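Local coordinates for protein putative glucoamylase (Bacteroides caccae ATCC 43185, PDB 4QT9) that is a putative glucoamylase with an alpha/alpha toroid fold, probably hydrolysing glucosidic bonds in alpha-glucans, at residues Y363-G366 and D367-F370. Sequence-based numbering, arbitrary orientation.
Sequences YNMG and DKVF
Tyr363 turns the CD1-CE1 edge of its ring onto one face of Phe370 in an offset edge-to-face pair, the planes at 63° and the centroids 5.1 Å apart. Tyr363 CD1 lies over that face, displaced toward the rim, while Tyr363 CE1, just beyond the rim, makes the closest approach, 3.5 Å to Phe370 CE2. With CG anti to the backbone N in both residues (chi1 -173° and -170°), the rings meet on one side of the turn. Thr27 of helix 21-37 touches both. Between the two residues the chain reverses just after helix 352-364, where Gly366 departs from helical geometry with positive phi. Gly366 O accepts two backbone hydrogen bonds, from Phe370 N in the carbonyl plane at 3.0 Å and from Val369 N above that plane at 3.2 Å. Beside the turn, the selenomethionine Met365 lays CB against Val369 CG2 (3.7 Å), while its bent chain carries CE to Lys368 CE (3.6 Å). A water donates to Met365 O and accepts from Lys368 NZ. Replacing Phe370 with an alanine would probably leave the tyrosine edge without its aromatic face and its ring freer to shift. The turn thus combines an aromatic contact with a shared backbone acceptor, and the water probably relays the lysine charge to the Met365 carbonyl.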
loop_
_atom_site.group_PDB
_atom_site.type_symbol
_atom_site.label_atom_id
_atom_site.label_comp_id
_atom_site.label_asym_id
_atom_site.label_seq_id
_atom_site.Cartn_x
_atom_site.Cartn_y
_atom_site.Cartn_z
ATOM N N TYR A 363 -2.678 2.733 21.664
ATOM C CA TYR A 363 -3.126 1.558 22.413
ATOM C C TYR A 363 -3.684 1.965 23.787
ATOM O O TYR A 363 -4.732 1.472 24.186
ATOM C CB TYR A 363 -1.960 0.578 22.581
ATOM C CG TYR A 363 -2.369 -0.740 23.194
ATOM C CD1 TYR A 363 -3.005 -1.719 22.435
ATOM C CD2 TYR A 363 -2.170 -0.992 24.551
ATOM C CE1 TYR A 363 -3.448 -2.910 23.014
ATOM C CE2 TYR A 363 -2.604 -2.181 25.139
ATOM C CZ TYR A 363 -3.244 -3.135 24.369
ATOM O OH TYR A 363 -3.647 -4.314 24.951
ATOM N N ASN A 364 -3.028 2.902 24.482
ATOM C CA ASN A 364 -3.473 3.349 25.809
ATOM C C ASN A 364 -4.773 4.173 25.778
ATOM O O ASN A 364 -5.413 4.305 26.824
ATOM C CB ASN A 364 -2.366 4.118 26.521
ATOM C CG ASN A 364 -1.266 3.217 27.039
ATOM O OD1 ASN A 364 -1.490 2.049 27.411
ATOM N ND2 ASN A 364 -0.050 3.748 27.090
HETATM N N MSE A 365 -5.205 4.659 24.592
HETATM C CA MSE A 365 -6.473 5.394 24.460
HETATM C C MSE A 365 -7.679 4.458 24.586
HETATM O O MSE A 365 -8.802 4.928 24.752
HETATM C CB MSE A 365 -6.535 6.158 23.150
HETATM C CG MSE A 365 -5.852 7.487 23.218
HETATM SE SE MSE A 365 -5.685 8.163 21.425
HETATM C CE MSE A 365 -7.364 9.086 21.268
ATOM N N GLY A 366 -7.433 3.153 24.506
ATOM C CA GLY A 366 -8.455 2.131 24.709
ATOM C C GLY A 366 -9.271 1.734 23.507
ATOM O O GLY A 366 -8.885 1.991 22.362
ATOM N N ASP A 367 -10.417 1.109 23.780
ATOM C CA ASP A 367 -11.351 0.573 22.784
ATOM C C ASP A 367 -11.864 1.621 21.795
ATOM O O ASP A 367 -12.197 1.252 20.674
ATOM C CB ASP A 367 -12.546 -0.122 23.464
ATOM C CG ASP A 367 -12.185 -1.338 24.312
ATOM O OD1 ASP A 367 -11.003 -1.776 24.271
ATOM O OD2 ASP A 367 -13.082 -1.863 25.008
ATOM N N LYS A 368 -11.926 2.907 22.183
ATOM C CA LYS A 368 -12.418 3.943 21.275
ATOM C C LYS A 368 -11.546 4.049 19.983
ATOM O O LYS A 368 -12.082 4.467 18.957
ATOM C CB LYS A 368 -12.556 5.305 21.997
ATOM C CG LYS A 368 -11.281 6.121 22.120
ATOM C CD LYS A 368 -11.391 7.128 23.234
ATOM C CE LYS A 368 -10.412 8.227 23.063
ATOM N NZ LYS A 368 -10.339 9.090 24.247
ATOM N N VAL A 369 -10.242 3.659 20.018
ATOM C CA VAL A 369 -9.388 3.706 18.799
ATOM C C VAL A 369 -8.833 2.304 18.446
ATOM O O VAL A 369 -8.594 2.041 17.270
ATOM C CB VAL A 369 -8.247 4.762 18.805
ATOM C CG1 VAL A 369 -8.789 6.188 18.884
ATOM C CG2 VAL A 369 -7.226 4.491 19.903
ATOM N N PHE A 370 -8.650 1.410 19.448
ATOM C CA PHE A 370 -8.122 0.077 19.192
ATOM C C PHE A 370 -9.263 -0.944 19.235
ATOM O O PHE A 370 -9.681 -1.364 20.310
ATOM C CB PHE A 370 -6.983 -0.267 20.176
ATOM C CG PHE A 370 -6.218 -1.527 19.817
ATOM C CD1 PHE A 370 -5.478 -1.601 18.640
ATOM C CD2 PHE A 370 -6.213 -2.623 20.674
ATOM C CE1 PHE A 370 -4.761 -2.751 18.317
ATOM C CE2 PHE A 370 -5.495 -3.781 20.347
ATOM C CZ PHE A 370 -4.766 -3.828 19.170
HETATM O O HOH W 1 -9.219 7.335 25.997
#